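Local coordinates for fatty acyl CoA synthetase FADD13 (FATTY-ACYL-CoA SYNTHETASE) (Mycobacterium tuberculosis, PDB 3R44), which belongs to the AMP-binding enzyme family of the ANL superfamily, pairing an N-terminal AMP-binding domain with a smaller C-terminal domain, at residues K16-M21 with H190-V195; C83-A88 with T228-A233; D170-I175 with L372-W377. All coordinates share one frame; numbering follows the deposited sequence.

Contact 1: residues K16-M21 with H190-V195; sequences KNIGWM and HTHESV. With HIS (histidine), chain B.
Ile18 gives its backbone N-H to the ring of His192: N lies 2.9 Å from ND1, the bond is nearly straight at 171°, and the donor sits almost in the imidazole plane. ND1 therefore acts as the acceptor, and this bond helps set the ring's rotation. Beside it the Asn17 amide runs in the same direction as the imidazole, tilted 44° from it, with ND2 3.4 Å from CE1 of His192. Lys16 O comes within 3.3 Å of His192 CB, and farther along Ile18 CD1 packs on Val195 CG1 at 3.7 Å. The bound histidine lies against this junction. Its CA is 3.4 Å from Lys16 CG, and the lysine chain runs along it, while its O comes 3.4 Å from Glu193 CB.

The second shell holds both helix starts. Asn17 is the N-cap: with chi1 at -179° its OD1 turns back to accept from Trp20 N at 3.0 Å and, weakly, from Gly19 N. Its ND2 is held in turn by the carbonyls of Cys167 and Ala89. Across the contact, Thr191 and Ser194 form a capping box in which each side-chain oxygen accepts the other residue's N-H, so the helix that carries His192 is capped as well.

Two helix N-termini thus meet here, 18-28 and 192-205. Leu173 of strand 172-178 touches Ile18, His192 and Val195, Ile230 of helix 223-235 packs on Ile18 and Val195, and helix 79-91 adds Tyr86 against Ile18 and Ala89 against His192.

Contact 2: residues C83-A88 with T228-A233; sequences CLFYGA and TVIFSA
Tyr86 lays the outer end of its ring along Ile230, whose CD1 methyl comes to 3.6 Å from Tyr86 CE1 and 3.4 Å from its OH. The two side chains slide past each other in opposite directions, each reaching toward the other's helix. This reach is needed because the axes of the short helical pieces 83-88 and 228-233 stay 11.8 Å apart and cross at -72°, so side chains rather than backbones span the gap. With CG anti to the carbonyl carbon (chi1 -76°), Tyr86 CB does not aim straight at the other helix, yet the phenol is long enough to bring OH between residues one turn apart on it. Ala233 CB stands 3.4 Å from Tyr86 OH, and Val229 CG1 flanks the ring at 4.1 Å from CE2.

Phe85, the preceding residue, has swung its CG anti to the backbone N and meets the same Ile230 methyl from another direction, CE2 to CD1 at 3.9 Å, the two side chains at about a right angle. The one methyl thus touches both aromatic rings, which approach it from roughly perpendicular directions. Leu22 of helix 18-28 also touches Tyr86, and Ala199 of helix 192-205 touches Ile230.

All five touching residues are buried, and a water joins Tyr86 OH and Val229 O. It lies in the plane of the tyrosine ring, 2.9 Å from Tyr86 OH, and donates to Val229 O at 2.7 Å. Since Ala233 N bonds that carbonyl only weakly, the water supplements the helix bond while giving the phenol a polar partner inside an otherwise greasy interface.

Contact 3: residues D170-I175 with L372-W377; sequences DDNLFI and LLKEYW
Lys374 leaves the backbone with chi1 at 171° and bends at chi3 (-80°), a shape that carries NZ across to Asp170 and Asn172. Trp377, with chi1 at 180°, brings its indole onto Ile175. The ammonium group donates twice: to Asp170 O at 2.9 Å, nearly in line with the carbonyl bond, and to Asn172 OD1 at 2.8 Å, which it approaches from above the amide plane. The Asp170 carboxylate adds a long salt bridge, with OD2 4.0 Å from NZ. The other end of the Asn172 amide is held too: ND2 donates at 2.8 Å to a water that in turn donates a hydrogen bond to Glu375 OE2. That same ND2 lies at the indole edge, 3.9 Å from CZ3 of Trp377, whereas Ile175 CD1 sits over the indole face in a CH-pi contact, 3.9 Å from the six-ring centroid.

Strand 172-178 and weakly bonded 375-376 edge a three-stranded antiparallel sheet; the contact spans central strand 186-191, Asn172 and Trp377 resting on Val189, Lys374 on Thr191. A classic beta bulge puts Leu173 and Phe174 both opposite His190. Hairpin 172-178/186-191 carries the Ser/Thr/Gly-rich signature loop of AMP-binding enzymes.

How the contacts relate
From the N terminus, the chain opens contact 1 at 16-21, contact 2 at 83-88 and contact 3 at 170-175, then closes them in the same order at 190-195, 228-233 and 372-377. Every pair of loops therefore crosses and none nests. Contact 1 brings the first helix back to helix 192-205, contact 2 joins helices 79-91 and 223-235, and contact 3 ties the two edge strands of a small sheet. Their centres lie 10 to 16 Å apart. Ile230 packs on Met21, linking contacts 1 and 2, while strands 172-178 and 186-191, adjacent in one sheet, join contacts 1 and 3. Phe85 reaches Leu173 and Phe174 from contact 2.

Contact 1: residues K16-M21 with H190-V195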
loop_
_atom_site.group_PDB
_atom_site.type_symbol
_atom_site.label_atom_id
_atom_site.label_comp_id
_atom_site.label_asym_id
_atom_site.label_seq_id
_atom_site.Cartn_x
_atom_site.Cartn_y
_atom_site.Cartn_z
ATOM N N LYS A 16 -21.922 -11.058 6.546
ATOM C CA LYS A 16 -20.586 -10.959 5.988
ATOM C C LYS A 16 -20.433 -9.643 5.213
ATOM O O LYS A 16 -19.798 -9.600 4.164
ATOM C CB LYS A 16 -20.355 -12.162 5.079
ATOM C CG LYS A 16 -20.287 -13.464 5.852
ATOM C CD LYS A 16 -20.189 -14.655 4.863
ATOM C CE LYS A 16 -20.482 -15.973 5.551
ATOM N NZ LYS A 16 -19.658 -16.170 6.738
ATOM N N ASN A 17 -21.066 -8.589 5.721
ATOM C CA ASN A 17 -20.991 -7.293 5.077
ATOM C C ASN A 17 -20.184 -6.317 5.951
ATOM O O ASN A 17 -20.485 -6.113 7.139
ATOM C CB ASN A 17 -22.419 -6.790 4.811
ATOM C CG ASN A 17 -22.442 -5.477 4.133
ATOM O OD1 ASN A 17 -22.048 -4.465 4.698
ATOM N ND2 ASN A 17 -22.911 -5.468 2.903
ATOM N N ILE A 18 -19.187 -5.671 5.358
ATOM C CA ILE A 18 -18.278 -4.808 6.085
ATOM C C ILE A 18 -19.021 -3.604 6.663
ATOM O O ILE A 18 -18.684 -3.125 7.749
ATOM C CB ILE A 18 -17.124 -4.323 5.114
ATOM C CG1 ILE A 18 -16.206 -5.511 4.795
ATOM C CG2 ILE A 18 -16.376 -3.163 5.703
ATOM C CD1 ILE A 18 -15.392 -6.029 5.989
ATOM N N GLY A 19 -20.039 -3.109 5.938
ATOM C CA GLY A 19 -20.892 -2.048 6.431
ATOM C C GLY A 19 -21.751 -2.478 7.620
ATOM O O GLY A 19 -21.957 -1.710 8.569
ATOM N N TRP A 20 -22.172 -3.734 7.647
ATOM C CA TRP A 20 -22.936 -4.277 8.787
ATOM C C TRP A 20 -22.017 -4.462 9.960
ATOM O O TRP A 20 -22.389 -4.250 11.147
ATOM C CB TRP A 20 -23.630 -5.626 8.422
ATOM C CG TRP A 20 -24.710 -5.954 9.352
ATOM C CD1 TRP A 20 -24.742 -6.954 10.260
ATOM C CD2 TRP A 20 -25.954 -5.250 9.471
ATOM N NE1 TRP A 20 -25.918 -6.913 10.962
ATOM C CE2 TRP A 20 -26.687 -5.879 10.491
ATOM C CE3 TRP A 20 -26.517 -4.148 8.807
ATOM C CZ2 TRP A 20 -27.981 -5.454 10.854
ATOM C CZ3 TRP A 20 -27.817 -3.724 9.170
ATOM C CH2 TRP A 20 -28.527 -4.386 10.172
ATOM N N MET A 21 -20.767 -4.799 9.646
ATOM C CA MET A 21 -19.767 -4.865 10.698
ATOM C C MET A 21 -19.632 -3.557 11.463
ATOM O O MET A 21 -19.488 -3.542 12.713
ATOM C CB MET A 21 -18.402 -5.367 10.199
ATOM C CG MET A 21 -17.443 -5.628 11.302
ATOM S SD MET A 21 -15.776 -6.069 10.741
ATOM C CE MET A 21 -15.343 -4.405 10.114
ATOM N N HIS A 190 -11.333 -6.199 -4.683
ATOM C CA HIS A 190 -11.515 -6.829 -3.367
ATOM C C HIS A 190 -12.994 -6.935 -2.991
ATOM O O HIS A 190 -13.825 -6.204 -3.479
ATOM C CB HIS A 190 -10.690 -6.120 -2.282
ATOM C CG HIS A 190 -9.231 -6.462 -2.336
ATOM N ND1 HIS A 190 -8.742 -7.683 -1.914
ATOM C CD2 HIS A 190 -8.174 -5.800 -2.878
ATOM C CE1 HIS A 190 -7.453 -7.746 -2.177
ATOM N NE2 HIS A 190 -7.078 -6.613 -2.751
ATOM N N THR A 191 -13.275 -7.848 -2.084
ATOM C CA THR A 191 -14.613 -8.198 -1.682
ATOM C C THR A 191 -14.759 -7.961 -0.163
ATOM O O THR A 191 -13.794 -7.551 0.545
ATOM C CB THR A 191 -14.879 -9.673 -1.959
ATOM O OG1 THR A 191 -13.923 -10.453 -1.198
ATOM C CG2 THR A 191 -14.836 -9.970 -3.510
ATOM N N HIS A 192 -15.996 -8.098 0.323
ATOM C CA HIS A 192 -16.252 -7.964 1.744
ATOM C C HIS A 192 -15.398 -9.053 2.448
ATOM O O HIS A 192 -14.803 -8.813 3.488
ATOM C CB HIS A 192 -17.725 -8.133 2.108
ATOM C CG HIS A 192 -18.605 -7.023 1.615
ATOM N ND1 HIS A 192 -19.097 -6.023 2.432
ATOM C CD2 HIS A 192 -18.943 -6.671 0.353
ATOM C CE1 HIS A 192 -19.773 -5.152 1.700
ATOM N NE2 HIS A 192 -19.735 -5.544 0.437
ATOM N N GLU A 193 -15.341 -10.237 1.874
ATOM C CA GLU A 193 -14.576 -11.334 2.450
ATOM C C GLU A 193 -13.093 -11.043 2.502
ATOM O O GLU A 193 -12.471 -11.324 3.512
ATOM C CB GLU A 193 -14.806 -12.642 1.677
ATOM C CG GLU A 193 -13.827 -13.776 2.013
ATOM C CD GLU A 193 -14.154 -15.073 1.242
ATOM O OE1 GLU A 193 -13.848 -15.138 0.037
ATOM O OE2 GLU A 193 -14.761 -16.004 1.809
ATOM N N SER A 194 -12.510 -10.532 1.408
ATOM C CA SER A 194 -11.055 -10.284 1.419
ATOM C C SER A 194 -10.642 -9.182 2.365
ATOM O O SER A 194 -9.648 -9.254 3.039
ATOM C CB SER A 194 -10.504 -10.185 -0.042
ATOM O OG SER A 194 -10.995 -9.035 -0.748
ATOM N N VAL A 195 -11.458 -8.146 2.438
ATOM C CA VAL A 195 -11.240 -7.026 3.285
ATOM C C VAL A 195 -11.353 -7.463 4.751
ATOM O O VAL A 195 -10.526 -7.114 5.608
ATOM C CB VAL A 195 -12.330 -5.929 2.907
ATOM C CG1 VAL A 195 -12.532 -4.914 3.938
ATOM C CG2 VAL A 195 -11.960 -5.299 1.562
HETATM N N HIS B . -16.256 -14.968 7.109
HETATM C CA HIS B . -16.961 -13.748 6.647
HETATM C C HIS B . -16.304 -13.203 5.399
HETATM O O HIS B . -16.871 -13.045 4.314
HETATM C CB HIS B . -16.964 -12.714 7.793
HETATM C CG HIS B . -17.216 -11.304 7.373
HETATM N ND1 HIS B . -17.702 -10.358 8.261
HETATM C CD2 HIS B . -17.053 -10.661 6.180
HETATM C CE1 HIS B . -17.817 -9.195 7.631
HETATM N NE2 HIS B . -17.419 -9.350 6.375
HETATM O OXT HIS B . -15.118 -12.890 5.454
#

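Contact 2: residues C83-A88 with T228-A233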
loop_
_atom_site.group_PDB
_atom_site.type_symbol
_atom_site.label_atom_id
_atom_site.label_comp_id
_atom_site.label_asym_id
_atom_site.label_seq_id
_atom_site.Cartn_x
_atom_site.Cartn_y
_atom_site.Cartn_z
ATOM N N CYS A 83 -16.964 7.081 5.592
ATOM C CA CYS A 83 -18.389 6.803 5.697
ATOM C C CYS A 83 -18.960 6.574 4.309
ATOM O O CYS A 83 -19.950 5.866 4.153
ATOM C CB CYS A 83 -19.116 7.880 6.457
ATOM S SG CYS A 83 -18.694 7.801 8.242
ATOM N N LEU A 84 -18.297 7.119 3.280
ATOM C CA LEU A 84 -18.718 6.815 1.873
ATOM C C LEU A 84 -18.403 5.382 1.526
ATOM O O LEU A 84 -19.197 4.685 0.843
ATOM C CB LEU A 84 -18.076 7.736 0.838
ATOM C CG LEU A 84 -18.839 9.057 0.765
ATOM C CD1 LEU A 84 -17.994 10.198 0.098
ATOM C CD2 LEU A 84 -20.227 8.946 0.093
ATOM N N PHE A 85 -17.232 4.960 1.965
ATOM C CA PHE A 85 -16.812 3.601 1.808
ATOM C C PHE A 85 -17.774 2.618 2.538
ATOM O O PHE A 85 -18.234 1.621 1.945
ATOM C CB PHE A 85 -15.376 3.407 2.312
ATOM C CG PHE A 85 -14.854 2.035 2.081
ATOM C CD1 PHE A 85 -14.255 1.684 0.850
ATOM C CD2 PHE A 85 -15.004 1.059 3.032
ATOM C CE1 PHE A 85 -13.754 0.375 0.617
ATOM C CE2 PHE A 85 -14.547 -0.281 2.780
ATOM C CZ PHE A 85 -13.911 -0.603 1.575
ATOM N N TYR A 86 -18.030 2.890 3.808
ATOM C CA TYR A 86 -18.981 2.112 4.578
ATOM C C TYR A 86 -20.410 2.143 4.014
ATOM O O TYR A 86 -21.104 1.118 4.025
ATOM C CB TYR A 86 -19.009 2.542 6.021
ATOM C CG TYR A 86 -17.835 2.056 6.844
ATOM C CD1 TYR A 86 -17.590 0.678 6.996
ATOM C CD2 TYR A 86 -17.003 2.945 7.507
ATOM C CE1 TYR A 86 -16.516 0.209 7.826
ATOM C CE2 TYR A 86 -15.968 2.497 8.303
ATOM C CZ TYR A 86 -15.717 1.131 8.436
ATOM O OH TYR A 86 -14.723 0.652 9.235
ATOM N N GLY A 87 -20.855 3.322 3.583
ATOM C CA GLY A 87 -22.155 3.503 2.986
ATOM C C GLY A 87 -22.279 2.669 1.728
ATOM O O GLY A 87 -23.249 1.927 1.529
ATOM N N ALA A 88 -21.280 2.757 0.842
ATOM C CA ALA A 88 -21.261 1.889 -0.350
ATOM C C ALA A 88 -21.294 0.390 0.010
ATOM O O ALA A 88 -22.047 -0.377 -0.634
ATOM C CB ALA A 88 -20.018 2.184 -1.248
ATOM N N THR A 228 -6.625 -0.514 7.591
ATOM C CA THR A 228 -6.512 0.076 8.940
ATOM C C THR A 228 -7.822 0.639 9.407
ATOM O O THR A 228 -8.237 0.426 10.528
ATOM C CB THR A 228 -5.517 1.220 8.962
ATOM O OG1 THR A 228 -4.248 0.708 8.611
ATOM C CG2 THR A 228 -5.400 1.945 10.332
ATOM N N VAL A 229 -8.516 1.339 8.540
ATOM C CA VAL A 229 -9.832 1.878 8.916
ATOM C C VAL A 229 -10.802 0.734 9.303
ATOM O O VAL A 229 -11.533 0.784 10.299
ATOM C CB VAL A 229 -10.386 2.719 7.759
ATOM C CG1 VAL A 229 -11.937 2.993 7.880
ATOM C CG2 VAL A 229 -9.539 4.008 7.535
ATOM N N ILE A 230 -10.842 -0.308 8.484
ATOM C CA ILE A 230 -11.721 -1.453 8.710
ATOM C C ILE A 230 -11.334 -2.275 9.969
ATOM O O ILE A 230 -12.187 -2.657 10.770
ATOM C CB ILE A 230 -11.776 -2.409 7.453
ATOM C CG1 ILE A 230 -12.223 -1.645 6.186
ATOM C CG2 ILE A 230 -12.678 -3.629 7.740
ATOM C CD1 ILE A 230 -13.379 -0.796 6.414
ATOM N N PHE A 231 -10.063 -2.537 10.176
ATOM C CA PHE A 231 -9.699 -3.292 11.367
ATOM C C PHE A 231 -9.861 -2.488 12.622
ATOM O O PHE A 231 -10.116 -3.061 13.656
ATOM C CB PHE A 231 -8.382 -4.089 11.264
ATOM C CG PHE A 231 -7.110 -3.322 11.583
ATOM C CD1 PHE A 231 -6.071 -3.282 10.635
ATOM C CD2 PHE A 231 -6.926 -2.696 12.804
ATOM C CE1 PHE A 231 -4.837 -2.618 10.933
ATOM C CE2 PHE A 231 -5.714 -2.064 13.130
ATOM C CZ PHE A 231 -4.680 -2.012 12.188
ATOM N N SER A 232 -9.859 -1.175 12.489
ATOM C CA SER A 232 -10.174 -0.306 13.614
ATOM C C SER A 232 -11.615 -0.535 14.084
ATOM O O SER A 232 -11.889 -0.641 15.296
ATOM C CB SER A 232 -9.916 1.162 13.283
ATOM O OG SER A 232 -8.514 1.406 13.221
ATOM N N ALA A 233 -12.573 -0.550 13.162
ATOM C CA ALA A 233 -13.941 -0.870 13.550
ATOM C C ALA A 233 -14.068 -2.299 14.082
ATOM O O ALA A 233 -14.797 -2.583 15.047
ATOM C CB ALA A 233 -14.907 -0.630 12.380
HETATM O O HOH W 1 -13.428 2.604 11.018
#

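Contact 3: residues D170-I175 with L372-W377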
loop_
_atom_site.group_PDB
_atom_site.type_symbol
_atom_site.label_atom_id
_atom_site.label_comp_id
_atom_site.label_asym_id
_atom_site.label_seq_id
_atom_site.Cartn_x
_atom_site.Cartn_y
_atom_site.Cartn_z
ATOM N N ASP A 170 -18.410 -12.789 -0.838
ATOM C CA ASP A 170 -17.663 -12.695 -2.062
ATOM C C ASP A 170 -18.174 -11.591 -3.000
ATOM O O ASP A 170 -17.657 -11.437 -4.086
ATOM C CB ASP A 170 -17.763 -14.056 -2.783
ATOM C CG ASP A 170 -16.904 -14.125 -4.006
ATOM O OD1 ASP A 170 -15.729 -13.703 -3.909
ATOM O OD2 ASP A 170 -17.391 -14.621 -5.067
ATOM N N ASP A 171 -19.188 -10.825 -2.612
ATOM C CA ASP A 171 -19.556 -9.656 -3.377
ATOM C C ASP A 171 -18.427 -8.599 -3.460
ATOM O O ASP A 171 -17.750 -8.310 -2.469
ATOM C CB ASP A 171 -20.839 -9.031 -2.824
ATOM C CG ASP A 171 -22.051 -9.925 -3.040
ATOM O OD1 ASP A 171 -22.005 -10.780 -3.954
ATOM O OD2 ASP A 171 -23.023 -9.748 -2.299
ATOM N N ASN A 172 -18.254 -8.017 -4.645
ATOM C CA ASN A 172 -17.285 -6.959 -4.809
ATOM C C ASN A 172 -17.528 -5.807 -3.883
ATOM O O ASN A 172 -18.686 -5.404 -3.674
ATOM C CB ASN A 172 -17.253 -6.369 -6.200
ATOM C CG ASN A 172 -16.900 -7.351 -7.239
ATOM O OD1 ASN A 172 -16.322 -8.389 -6.930
ATOM N ND2 ASN A 172 -17.264 -7.043 -8.500
ATOM N N LEU A 173 -16.435 -5.235 -3.394
ATOM C CA LEU A 173 -16.467 -4.123 -2.460
ATOM C C LEU A 173 -15.617 -2.929 -2.919
ATOM O O LEU A 173 -15.990 -1.780 -2.695
ATOM C CB LEU A 173 -15.978 -4.572 -1.058
ATOM C CG LEU A 173 -15.876 -3.498 0.046
ATOM C CD1 LEU A 173 -17.179 -2.678 0.179
ATOM C CD2 LEU A 173 -15.463 -4.043 1.412
ATOM N N PHE A 174 -14.416 -3.169 -3.399
ATOM C CA PHE A 174 -13.637 -2.042 -3.918
ATOM C C PHE A 174 -12.761 -2.448 -5.062
ATOM O O PHE A 174 -12.431 -3.656 -5.184
ATOM C CB PHE A 174 -12.934 -1.228 -2.823
ATOM C CG PHE A 174 -11.776 -1.900 -2.166
ATOM C CD1 PHE A 174 -10.511 -1.805 -2.728
ATOM C CD2 PHE A 174 -11.911 -2.529 -0.954
ATOM C CE1 PHE A 174 -9.374 -2.434 -2.132
ATOM C CE2 PHE A 174 -10.797 -3.125 -0.335
ATOM C CZ PHE A 174 -9.524 -3.063 -0.915
ATOM N N ILE A 175 -12.377 -1.453 -5.871
ATOM C CA ILE A 175 -11.374 -1.654 -6.902
ATOM C C ILE A 175 -10.286 -0.633 -6.687
ATOM O O ILE A 175 -10.549 0.558 -6.654
ATOM C CB ILE A 175 -11.920 -1.489 -8.331
ATOM C CG1 ILE A 175 -13.132 -2.360 -8.624
ATOM C CG2 ILE A 175 -10.845 -1.847 -9.349
ATOM C CD1 ILE A 175 -14.009 -1.893 -9.770
ATOM N N LEU A 372 -6.630 -12.321 -0.604
ATOM C CA LEU A 372 -6.281 -12.072 -2.002
ATOM C C LEU A 372 -7.435 -11.524 -2.788
ATOM O O LEU A 372 -8.611 -11.831 -2.565
ATOM C CB LEU A 372 -5.764 -13.339 -2.679
ATOM C CG LEU A 372 -4.427 -13.803 -2.133
ATOM C CD1 LEU A 372 -4.105 -15.191 -2.702
ATOM C CD2 LEU A 372 -3.308 -12.824 -2.425
ATOM N N LEU A 373 -7.078 -10.739 -3.774
ATOM C CA LEU A 373 -8.034 -10.236 -4.743
ATOM C C LEU A 373 -8.887 -11.331 -5.355
ATOM O O LEU A 373 -8.459 -12.499 -5.535
ATOM C CB LEU A 373 -7.318 -9.436 -5.876
ATOM C CG LEU A 373 -6.717 -10.281 -7.024
ATOM C CD1 LEU A 373 -6.198 -9.381 -8.122
ATOM C CD2 LEU A 373 -5.569 -11.267 -6.575
ATOM N N LYS A 374 -10.092 -10.955 -5.690
ATOM C CA LYS A 374 -10.973 -11.831 -6.435
ATOM C C LYS A 374 -10.498 -11.982 -7.883
ATOM O O LYS A 374 -10.506 -13.092 -8.463
ATOM C CB LYS A 374 -12.407 -11.290 -6.431
ATOM C CG LYS A 374 -13.326 -12.068 -7.391
ATOM C CD LYS A 374 -14.668 -11.368 -7.645
ATOM C CE LYS A 374 -15.628 -11.602 -6.545
ATOM N NZ LYS A 374 -17.007 -11.092 -6.895
ATOM N N GLU A 375 -10.129 -10.860 -8.479
ATOM C CA GLU A 375 -9.742 -10.824 -9.878
ATOM C C GLU A 375 -9.159 -9.445 -10.187
ATOM O O GLU A 375 -9.331 -8.505 -9.404
ATOM C CB GLU A 375 -10.970 -11.042 -10.737
ATOM C CG GLU A 375 -11.939 -9.864 -10.701
ATOM C CD GLU A 375 -13.343 -10.199 -11.196
ATOM O OE1 GLU A 375 -13.717 -11.383 -11.254
ATOM O OE2 GLU A 375 -14.081 -9.230 -11.492
ATOM N N TYR A 376 -8.488 -9.327 -11.319
ATOM C CA TYR A 376 -8.248 -8.011 -11.891
ATOM C C TYR A 376 -9.467 -7.633 -12.719
ATOM O O TYR A 376 -9.997 -8.453 -13.468
ATOM C CB TYR A 376 -7.002 -8.034 -12.761
ATOM C CG TYR A 376 -5.707 -8.261 -12.058
ATOM C CD1 TYR A 376 -5.190 -7.296 -11.176
ATOM C CD2 TYR A 376 -4.954 -9.437 -12.289
ATOM C CE1 TYR A 376 -3.995 -7.500 -10.556
ATOM C CE2 TYR A 376 -3.750 -9.629 -11.675
ATOM C CZ TYR A 376 -3.279 -8.668 -10.820
ATOM O OH TYR A 376 -2.090 -8.843 -10.188
ATOM N N TRP A 377 -9.949 -6.411 -12.525
ATOM C CA TRP A 377 -11.194 -5.987 -13.091
ATOM C C TRP A 377 -11.223 -6.094 -14.623
ATOM O O TRP A 377 -10.362 -5.518 -15.290
ATOM C CB TRP A 377 -11.462 -4.549 -12.653
ATOM C CG TRP A 377 -12.745 -3.952 -13.176
ATOM C CD1 TRP A 377 -12.835 -2.987 -14.100
ATOM C CD2 TRP A 377 -14.098 -4.204 -12.740
ATOM N NE1 TRP A 377 -14.127 -2.665 -14.338
ATOM C CE2 TRP A 377 -14.928 -3.364 -13.482
ATOM C CE3 TRP A 377 -14.674 -5.053 -11.800
ATOM C CZ2 TRP A 377 -16.329 -3.399 -13.377
ATOM C CZ3 TRP A 377 -16.057 -5.067 -11.656
ATOM C CH2 TRP A 377 -16.865 -4.247 -12.414
HETATM O O HOH W 2 -16.734 -8.741 -10.640
#